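Local coordinates for YokD protein (Bacillus subtilis, PDB 2NYG) that binds coenzyme A and is probably an N-acetyltransferase of the aminoglycoside 3-N-acetyltransferase family that may contribute to antibiotic resistance, at residues Phe250-Thr253 with Glu254-Phe258; Val171-Leu174 with Gly175-Phe178; Lys79-Asn83 with Pro84-Glu88; Ala230-Glu234 with His235-Val239. All coordinates share one frame; numbering follows the deposited sequence.

Contact 1 of 4, residues Phe250-Thr253 with Glu254-Phe258; sequences FSLT and EAVDF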
loop_
_atom_site.group_PDB
_atom_site.type_symbol
_atom_site.label_atom_id
_atom_site.label_comp_id
_atom_site.label_asym_id
_atom_site.label_seq_id
_atom_site.Cartn_x
_atom_site.Cartn_y
_atom_site.Cartn_z
ATOM N N PHE A 250 -12.483 9.492 -21.524
ATOM C CA PHE A 250 -13.134 10.703 -22.017
ATOM C C PHE A 250 -12.468 11.983 -21.536
ATOM O O PHE A 250 -11.603 11.964 -20.666
ATOM C CB PHE A 250 -14.613 10.707 -21.626
ATOM C CG PHE A 250 -14.851 10.605 -20.150
ATOM C CD1 PHE A 250 -14.758 11.728 -19.332
ATOM C CD2 PHE A 250 -15.194 9.380 -19.575
ATOM C CE1 PHE A 250 -15.009 11.635 -17.965
ATOM C CE2 PHE A 250 -15.448 9.279 -18.212
ATOM C CZ PHE A 250 -15.356 10.408 -17.406
ATOM N N SER A 251 -12.887 13.094 -22.126
ATOM C CA SER A 251 -12.361 14.415 -21.798
ATOM C C SER A 251 -12.797 14.855 -20.396
ATOM O O SER A 251 -13.967 14.751 -20.049
ATOM C CB SER A 251 -12.859 15.413 -22.834
ATOM O OG SER A 251 -12.427 16.715 -22.506
ATOM N N LEU A 252 -11.858 15.335 -19.590
ATOM C CA LEU A 252 -12.196 15.746 -18.245
ATOM C C LEU A 252 -12.902 17.088 -18.296
ATOM O O LEU A 252 -13.956 17.273 -17.681
ATOM C CB LEU A 252 -10.943 15.814 -17.373
ATOM C CG LEU A 252 -11.082 16.198 -15.893
ATOM C CD1 LEU A 252 -9.927 15.664 -15.099
ATOM C CD2 LEU A 252 -11.153 17.705 -15.757
ATOM N N THR A 253 -12.324 18.021 -19.057
ATOM C CA THR A 253 -12.899 19.349 -19.233
ATOM C C THR A 253 -14.334 19.247 -19.764
ATOM O O THR A 253 -15.224 19.988 -19.357
ATOM C CB THR A 253 -12.065 20.151 -20.217
ATOM O OG1 THR A 253 -10.726 20.246 -19.721
ATOM C CG2 THR A 253 -12.631 21.529 -20.388
ATOM N N GLU A 254 -14.531 18.315 -20.679
ATOM C CA GLU A 254 -15.816 18.080 -21.312
ATOM C C GLU A 254 -16.797 17.496 -20.314
ATOM O O GLU A 254 -17.990 17.791 -20.342
ATOM C CB GLU A 254 -15.580 17.126 -22.466
ATOM C CG GLU A 254 -16.710 16.856 -23.412
ATOM C CD GLU A 254 -16.188 16.273 -24.715
ATOM O OE1 GLU A 254 -16.909 15.500 -25.374
ATOM O OE2 GLU A 254 -15.048 16.602 -25.096
ATOM N N ALA A 255 -16.287 16.658 -19.422
ATOM C CA ALA A 255 -17.111 16.018 -18.414
ATOM C C ALA A 255 -17.518 17.021 -17.344
ATOM O O ALA A 255 -18.662 17.046 -16.902
ATOM C CB ALA A 255 -16.349 14.840 -17.782
ATOM N N VAL A 256 -16.586 17.851 -16.914
ATOM C CA VAL A 256 -16.930 18.816 -15.882
ATOM C C VAL A 256 -18.005 19.777 -16.381
ATOM O O VAL A 256 -19.002 20.022 -15.695
ATOM C CB VAL A 256 -15.694 19.636 -15.408
ATOM C CG1 VAL A 256 -16.104 20.621 -14.325
ATOM C CG2 VAL A 256 -14.630 18.701 -14.858
ATOM N N ASP A 257 -17.809 20.301 -17.585
ATOM C CA ASP A 257 -18.759 21.244 -18.144
ATOM C C ASP A 257 -20.165 20.693 -18.200
ATOM O O ASP A 257 -21.101 21.385 -17.820
ATOM C CB ASP A 257 -18.312 21.707 -19.532
ATOM C CG ASP A 257 -17.084 22.597 -19.475
ATOM O OD1 ASP A 257 -16.821 23.159 -18.386
ATOM O OD2 ASP A 257 -16.397 22.743 -20.514
ATOM N N PHE A 258 -20.313 19.453 -18.659
ATOM C CA PHE A 258 -21.622 18.820 -18.752
ATOM C C PHE A 258 -22.232 18.631 -17.373
ATOM O O PHE A 258 -23.428 18.808 -17.191
ATOM C CB PHE A 258 -21.519 17.466 -19.440
ATOM C CG PHE A 258 -22.842 16.806 -19.667
ATOM C CD1 PHE A 258 -23.587 17.084 -20.809
ATOM C CD2 PHE A 258 -23.358 15.914 -18.727
ATOM C CE1 PHE A 258 -24.832 16.483 -21.014
ATOM C CE2 PHE A 258 -24.599 15.307 -18.916
ATOM C CZ PHE A 258 -25.341 15.591 -20.062
#
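S251 and E254 open the helix that follows strand 245-251. S251 is the N-cap: its OG accepts from E254 N at 3.2 Å with an N-H...O angle of 153°. With OG anti to the backbone N (chi1 177°), the hydroxyl reaches forward over the first turn, and a short, polar serine suits this place because it can replace the carbonyl that a preceding turn would have supplied. The regular pattern then takes over: A255 N donates to S251 O at 3.1 Å, V256 N to L252 O at 2.8 Å, and D257 N to T253 O at 3.1 Å.

T253 and D257 lie side by side, one turn apart, and both turn their polar ends to Y165: T253 OG1 bonds to the Y165 carbonyl and D257 OD1 to its hydroxyl. The buried face is apolar. L252 CD2 lies 3.7 Å from V256 CG2, and the small side chain of A255 packs obliquely against the F250 ring, its CB 3.5 Å from F250 CE1. The chemistry implies a strand-to-helix junction whose leading N-H groups at E254, A255, V256 and D257 all have acceptors, with Y165 receiving the polar ends of T253 and D257.

Contact 2 of 4, residues Val171-Leu174 with Gly175-Phe178; sequences VLLL and GADF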
loop_
_atom_site.group_PDB
_atom_site.type_symbol
_atom_site.label_atom_id
_atom_site.label_comp_id
_atom_site.label_asym_id
_atom_site.label_seq_id
_atom_site.Cartn_x
_atom_site.Cartn_y
_atom_site.Cartn_z
ATOM N N VAL A 171 -10.114 11.325 -18.468
ATOM C CA VAL A 171 -10.441 10.505 -17.318
ATOM C C VAL A 171 -10.405 9.071 -17.837
ATOM O O VAL A 171 -10.791 8.806 -18.969
ATOM C CB VAL A 171 -11.855 10.815 -16.766
ATOM C CG1 VAL A 171 -12.166 9.896 -15.591
ATOM C CG2 VAL A 171 -11.939 12.244 -16.322
ATOM N N LEU A 172 -9.897 8.152 -17.035
ATOM C CA LEU A 172 -9.850 6.762 -17.450
ATOM C C LEU A 172 -10.501 5.925 -16.369
ATOM O O LEU A 172 -10.005 5.848 -15.252
ATOM C CB LEU A 172 -8.409 6.285 -17.654
ATOM C CG LEU A 172 -8.262 4.763 -17.797
ATOM C CD1 LEU A 172 -9.062 4.289 -18.986
ATOM C CD2 LEU A 172 -6.811 4.374 -17.950
ATOM N N LEU A 173 -11.633 5.324 -16.690
ATOM C CA LEU A 173 -12.299 4.477 -15.735
ATOM C C LEU A 173 -11.867 3.085 -16.154
ATOM O O LEU A 173 -12.309 2.554 -17.170
ATOM C CB LEU A 173 -13.820 4.643 -15.823
ATOM C CG LEU A 173 -14.344 6.052 -15.536
ATOM C CD1 LEU A 173 -15.846 6.089 -15.700
ATOM C CD2 LEU A 173 -13.964 6.466 -14.146
ATOM N N LEU A 174 -10.955 2.520 -15.374
ATOM C CA LEU A 174 -10.414 1.192 -15.635
ATOM C C LEU A 174 -11.117 0.219 -14.703
ATOM O O LEU A 174 -10.699 -0.022 -13.575
ATOM C CB LEU A 174 -8.901 1.224 -15.404
ATOM C CG LEU A 174 -7.987 0.013 -15.472
ATOM C CD1 LEU A 174 -8.369 -0.932 -16.568
ATOM C CD2 LEU A 174 -6.586 0.545 -15.678
ATOM N N GLY A 175 -12.215 -0.328 -15.184
ATOM C CA GLY A 175 -12.953 -1.235 -14.349
ATOM C C GLY A 175 -13.883 -0.491 -13.410
ATOM O O GLY A 175 -14.601 -1.127 -12.663
ATOM N N ALA A 176 -13.881 0.839 -13.433
ATOM C CA ALA A 176 -14.775 1.609 -12.562
ATOM C C ALA A 176 -15.883 2.277 -13.350
ATOM O O ALA A 176 -15.803 2.409 -14.565
ATOM C CB ALA A 176 -14.005 2.665 -11.811
ATOM N N ASP A 177 -16.920 2.713 -12.647
ATOM C CA ASP A 177 -18.036 3.390 -13.293
ATOM C C ASP A 177 -17.981 4.878 -12.962
ATOM O O ASP A 177 -17.059 5.346 -12.295
ATOM C CB ASP A 177 -19.380 2.804 -12.837
ATOM C CG ASP A 177 -20.429 2.804 -13.949
ATOM O OD1 ASP A 177 -20.510 3.794 -14.719
ATOM O OD2 ASP A 177 -21.180 1.810 -14.048
ATOM N N PHE A 178 -18.982 5.611 -13.430
ATOM C CA PHE A 178 -19.068 7.045 -13.211
ATOM C C PHE A 178 -19.150 7.505 -11.763
ATOM O O PHE A 178 -18.692 8.597 -11.423
ATOM C CB PHE A 178 -20.255 7.592 -13.975
ATOM C CG PHE A 178 -20.047 7.626 -15.454
ATOM C CD1 PHE A 178 -20.849 6.866 -16.303
ATOM C CD2 PHE A 178 -19.060 8.441 -16.006
ATOM C CE1 PHE A 178 -20.673 6.921 -17.685
ATOM C CE2 PHE A 178 -18.874 8.502 -17.381
ATOM C CZ PHE A 178 -19.683 7.743 -18.226
#
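L173, next to last in strand 170-174, bends over A176 and F178 of the loop that follows, and its isobutyl group is the main touching surface. CG stands beside the backbone N (chi1 -61°) and the branch runs on extended, which carries CD1 out to D177 C at 3.7 Å. L173 CD1 also lies 4.0 Å from F178 CD2, approaching that ring obliquely. Nearer the backbone, L173 CB lies 3.2 Å from A176 O, so the chain folds back along the leucine's flank. L174 points the other way, as alternation in a strand demands, and meets C247 of strand 245-251.

G175 makes the bend possible: at its left-handed phi of 83° a CB would be jammed against the L174 carbonyl oxygen, which calls for glycine. D177 turns its CB away from L173, while its OD1 takes the N-H of F178 at 2.7 Å through the anti lone pair. The same oxygen also receives R248 in a salt bridge and Q225 in a hydrogen bond. A176 touches the bound coenzyme A, and G175 lies beside S41 of the cofactor-binding segment. A loop leaving the C-terminal end of a strand parallel to its neighbour, here 32-37 in a mixed sheet, to line a cofactor pocket is a classic alpha/beta arrangement.

Contact 3 of 4, residues Lys79-Asn83 with Pro84-Glu88; sequences KEWGN and PPVPE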
loop_
_atom_site.group_PDB
_atom_site.type_symbol
_atom_site.label_atom_id
_atom_site.label_comp_id
_atom_site.label_asym_id
_atom_site.label_seq_id
_atom_site.Cartn_x
_atom_site.Cartn_y
_atom_site.Cartn_z
ATOM N N LYS A 79 -17.688 12.450 14.375
ATOM C CA LYS A 79 -19.138 12.629 14.367
ATOM C C LYS A 79 -19.709 12.202 13.014
ATOM O O LYS A 79 -20.564 11.315 12.940
ATOM C CB LYS A 79 -19.491 14.084 14.636
ATOM N N GLU A 80 -19.219 12.839 11.950
ATOM C CA GLU A 80 -19.657 12.569 10.587
ATOM C C GLU A 80 -19.513 11.110 10.197
ATOM O O GLU A 80 -20.062 10.678 9.188
ATOM C CB GLU A 80 -18.870 13.436 9.617
ATOM N N TRP A 81 -18.773 10.352 10.997
ATOM C CA TRP A 81 -18.545 8.940 10.719
ATOM C C TRP A 81 -19.825 8.130 10.795
ATOM O O TRP A 81 -20.764 8.515 11.486
ATOM C CB TRP A 81 -17.528 8.369 11.704
ATOM C CG TRP A 81 -16.125 8.838 11.483
ATOM C CD1 TRP A 81 -15.692 9.718 10.536
ATOM C CD2 TRP A 81 -14.964 8.438 12.220
ATOM N NE1 TRP A 81 -14.332 9.894 10.636
ATOM C CE2 TRP A 81 -13.859 9.120 11.662
ATOM C CE3 TRP A 81 -14.749 7.568 13.299
ATOM C CZ2 TRP A 81 -12.553 8.961 12.146
ATOM C CZ3 TRP A 81 -13.452 7.408 13.780
ATOM C CH2 TRP A 81 -12.371 8.103 13.202
ATOM N N GLY A 82 -19.856 7.005 10.087
ATOM C CA GLY A 82 -21.037 6.161 10.099
ATOM C C GLY A 82 -20.891 4.894 9.281
ATOM O O GLY A 82 -21.888 4.241 8.969
ATOM N N ASN A 83 -19.652 4.551 8.929
ATOM C CA ASN A 83 -19.372 3.351 8.141
ATOM C C ASN A 83 -18.166 2.587 8.671
ATOM O O ASN A 83 -17.147 2.477 7.987
ATOM C CB ASN A 83 -19.112 3.714 6.678
ATOM C CG ASN A 83 -20.313 4.343 6.012
ATOM O OD1 ASN A 83 -21.352 3.700 5.840
ATOM N ND2 ASN A 83 -20.182 5.610 5.634
ATOM N N PRO A 84 -18.257 2.061 9.902
ATOM C CA PRO A 84 -19.416 2.154 10.792
ATOM C C PRO A 84 -19.285 3.390 11.672
ATOM O O PRO A 84 -18.271 4.086 11.636
ATOM C CB PRO A 84 -19.303 0.884 11.611
ATOM C CG PRO A 84 -17.827 0.838 11.860
ATOM C CD PRO A 84 -17.240 1.164 10.483
ATOM N N PRO A 85 -20.318 3.689 12.463
ATOM C CA PRO A 85 -20.218 4.862 13.329
ATOM C C PRO A 85 -19.407 4.482 14.564
ATOM O O PRO A 85 -19.069 3.311 14.761
ATOM C CB PRO A 85 -21.670 5.169 13.649
ATOM C CG PRO A 85 -22.284 3.803 13.675
ATOM C CD PRO A 85 -21.684 3.144 12.463
ATOM N N VAL A 86 -19.094 5.474 15.387
ATOM C CA VAL A 86 -18.311 5.255 16.603
ATOM C C VAL A 86 -19.004 5.894 17.801
ATOM O O VAL A 86 -19.541 7.006 17.701
ATOM C CB VAL A 86 -16.890 5.868 16.478
ATOM C CG1 VAL A 86 -16.172 5.815 17.821
ATOM C CG2 VAL A 86 -16.092 5.119 15.434
ATOM N N PRO A 87 -18.995 5.201 18.952
ATOM C CA PRO A 87 -19.622 5.700 20.183
ATOM C C PRO A 87 -19.209 7.131 20.457
ATOM O O PRO A 87 -18.020 7.460 20.424
ATOM C CB PRO A 87 -19.113 4.734 21.247
ATOM C CG PRO A 87 -18.985 3.446 20.492
ATOM C CD PRO A 87 -18.383 3.875 19.167
ATOM N N GLU A 88 -20.178 7.982 20.735
ATOM C CA GLU A 88 -19.882 9.384 20.981
ATOM C C GLU A 88 -18.897 9.641 22.122
ATOM O O GLU A 88 -18.189 10.653 22.127
ATOM C CB GLU A 88 -21.185 10.133 21.258
ATOM C CG GLU A 88 -20.986 11.601 21.574
ATOM C CD GLU A 88 -22.302 12.300 21.850
ATOM O OE1 GLU A 88 -23.294 11.589 22.119
ATOM O OE2 GLU A 88 -22.352 13.550 21.815
#
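G82 and P85 face each other across a sharp reversal, their CA atoms 3.6 Å apart, closed by a cis peptide between N83 and P84. This is a type VI turn, the kind with cis-proline at its third position. Proline is the residue that most readily accepts a cis peptide, and the residue after it, P85, has no N-H with which to close the turn by a backbone bond. G82, with phi near 180° (-178°), supplies a backbone conformation easily adopted by glycine.

The two arms of the turn meet again at W81 and V86, whose side chains lie side by side and point the same way. The indole's CG is beside the backbone N (chi1 -72°), which swings the six-membered ring along the returning arm. V86 presents CG2 to the ring's edge, in its plane, rather than to a face: CG2 is 3.5 Å from W81 CE3 and 3.9 Å from W81 CZ3. A branched valine fits here because CG2, the methyl beside its backbone N, can reach the indole. The polar end of the indole is also provided for, since W81 NE1 bonds to S76 OG. Packing on W44 of the second subunit, a residue of the CoA-binding segment, brings W81 of this surface turn to the other subunit. V86 O in turn accepts from W91 NE1.

Inside the turn, the P85 ring rests against the incoming arm, with CB 3.7 Å from G82 CA, and the cis bond itself brings P84 CD to 2.8 Å from N83 O.

Contact 4 of 4, residues Ala230-Glu234 with His235-Val239; sequences AFEAE and HNMKV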
loop_
_atom_site.group_PDB
_atom_site.type_symbol
_atom_site.label_atom_id
_atom_site.label_comp_id
_atom_site.label_asym_id
_atom_site.label_seq_id
_atom_site.Cartn_x
_atom_site.Cartn_y
_atom_site.Cartn_z
ATOM N N ALA A 230 -25.853 10.480 -18.496
ATOM C CA ALA A 230 -26.483 11.507 -19.302
ATOM C C ALA A 230 -25.421 12.070 -20.262
ATOM O O ALA A 230 -25.710 12.442 -21.402
ATOM C CB ALA A 230 -27.048 12.649 -18.394
ATOM N N PHE A 231 -24.172 12.118 -19.776
ATOM C CA PHE A 231 -23.050 12.617 -20.549
ATOM C C PHE A 231 -22.844 11.709 -21.743
ATOM O O PHE A 231 -22.418 12.150 -22.786
ATOM C CB PHE A 231 -21.805 12.605 -19.665
ATOM C CG PHE A 231 -20.562 13.180 -20.308
ATOM C CD1 PHE A 231 -20.499 14.523 -20.661
ATOM C CD2 PHE A 231 -19.436 12.384 -20.511
ATOM C CE1 PHE A 231 -19.351 15.051 -21.196
ATOM C CE2 PHE A 231 -18.290 12.912 -21.043
ATOM C CZ PHE A 231 -18.240 14.237 -21.387
ATOM N N GLU A 232 -23.137 10.434 -21.559
ATOM C CA GLU A 232 -22.956 9.428 -22.578
ATOM C C GLU A 232 -23.956 9.468 -23.689
ATOM O O GLU A 232 -23.768 8.807 -24.691
ATOM C CB GLU A 232 -23.041 8.044 -21.951
ATOM C CG GLU A 232 -21.720 7.359 -21.640
ATOM C CD GLU A 232 -21.915 5.985 -20.937
ATOM O OE1 GLU A 232 -23.104 5.596 -20.716
ATOM O OE2 GLU A 232 -20.902 5.292 -20.616
ATOM N N ALA A 233 -25.042 10.194 -23.499
ATOM C CA ALA A 233 -26.072 10.253 -24.512
ATOM C C ALA A 233 -25.551 10.884 -25.793
ATOM O O ALA A 233 -25.723 10.331 -26.870
ATOM C CB ALA A 233 -27.259 11.036 -23.988
ATOM N N GLU A 234 -24.834 11.998 -25.646
ATOM C CA GLU A 234 -24.341 12.754 -26.795
ATOM C C GLU A 234 -22.868 13.139 -26.817
ATOM O O GLU A 234 -22.444 13.890 -27.681
ATOM C CB GLU A 234 -25.164 14.031 -26.923
ATOM C CG GLU A 234 -26.640 13.784 -27.079
ATOM C CD GLU A 234 -27.447 15.051 -27.231
ATOM O OE1 GLU A 234 -27.546 15.829 -26.257
ATOM O OE2 GLU A 234 -27.985 15.266 -28.332
ATOM N N HIS A 235 -22.087 12.658 -25.866
ATOM C CA HIS A 235 -20.678 13.032 -25.842
ATOM C C HIS A 235 -19.719 11.931 -26.244
ATOM O O HIS A 235 -19.942 10.757 -25.947
ATOM C CB HIS A 235 -20.342 13.599 -24.474
ATOM C CG HIS A 235 -20.962 14.933 -24.246
ATOM N ND1 HIS A 235 -20.317 16.108 -24.561
ATOM C CD2 HIS A 235 -22.221 15.278 -23.887
ATOM C CE1 HIS A 235 -21.152 17.120 -24.414
ATOM N NE2 HIS A 235 -22.315 16.644 -24.008
ATOM N N ASN A 236 -18.666 12.322 -26.957
ATOM C CA ASN A 236 -17.673 11.370 -27.434
ATOM C C ASN A 236 -16.991 10.715 -26.269
ATOM O O ASN A 236 -16.576 11.376 -25.319
ATOM C CB ASN A 236 -16.647 12.056 -28.325
ATOM C CG ASN A 236 -17.235 12.485 -29.655
ATOM O OD1 ASN A 236 -17.930 11.707 -30.318
ATOM N ND2 ASN A 236 -16.960 13.728 -30.056
ATOM N N MET A 237 -16.874 9.403 -26.353
ATOM C CA MET A 237 -16.283 8.641 -25.281
ATOM C C MET A 237 -15.805 7.297 -25.809
ATOM O O MET A 237 -16.569 6.567 -26.427
ATOM C CB MET A 237 -17.344 8.450 -24.209
ATOM C CG MET A 237 -16.885 7.652 -23.043
ATOM S SD MET A 237 -18.200 7.371 -21.905
ATOM C CE MET A 237 -18.421 9.093 -21.258
ATOM N N LYS A 238 -14.545 6.968 -25.573
ATOM C CA LYS A 238 -14.022 5.697 -26.050
ATOM C C LYS A 238 -14.304 4.588 -25.048
ATOM O O LYS A 238 -14.071 4.739 -23.858
ATOM C CB LYS A 238 -12.521 5.824 -26.323
ATOM C CG LYS A 238 -12.228 6.888 -27.360
ATOM C CD LYS A 238 -10.776 6.968 -27.746
ATOM C CE LYS A 238 -10.584 8.024 -28.828
ATOM N NZ LYS A 238 -9.159 8.130 -29.268
ATOM N N VAL A 239 -14.843 3.484 -25.535
ATOM C CA VAL A 239 -15.144 2.354 -24.679
ATOM C C VAL A 239 -14.310 1.175 -25.177
ATOM O O VAL A 239 -14.013 1.070 -26.365
ATOM C CB VAL A 239 -16.669 2.008 -24.713
ATOM C CG1 VAL A 239 -16.958 0.788 -23.849
ATOM C CG2 VAL A 239 -17.473 3.180 -24.198
#
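H235, following E234 in the chain, folds back over F231. Its CB is the atom over the phenyl face, 3.8 Å from the F231 ring centroid and 12° from the ring normal, a CH-pi contact. Next along the side chain, CG comes to 3.5 Å from F231 CE1. From there the imidazole divides: ND1 stays above the same phenyl corner, while CD2 turns toward F231 O, which lies at the imidazole edge, 3.3 Å away, and also takes a weak bond from H235 N. The two rings are nearly parallel (8°) yet so far offset that they barely overlap. Farther out, the imidazole meets the steeply inclined ring of F258.

The flat F231 suits its place by offering a face to H235 CB and an edge to M237 CE. The methionine is bent at its last torsion (chi3 -69°), bringing CE to 3.5 Å from F231 CD2, while SD lies 3.5 Å from E232 CG. A flexible thioether can follow both surfaces, and the extended glutamate sends OE2 onward to a salt bridge with R248. F231 and H235 thus pack against E254 and F258 of helix 252-268, and M237 lies on R248 and F250 of strand 245-251, near strand 238-242.

Contacts 1, 2 and 4 form one continuous region, while contact 3 stands apart. Strands 170-174 and 245-251 are neighbours in the main sheet, joined where F250 O probably accepts from V171 N at 2.7 Å. F250 CE2 also packs on F178 CE2 at 3.6 Å, so contact 1 meets contact 2 through aromatic rings, and F178 CZ continues to M237 CE of contact 4 at 3.6 Å. Contact 4 closes the circuit on helix 252-268 through F258. Contact 2 reaches the coenzyme A itself, with the A176 side chain about 3 Å from it; those of F250 and N83 are about 12 and 13 Å away. Contact 3, about 17 Å from contact 2 between nearest atoms, touches the second subunit through W81.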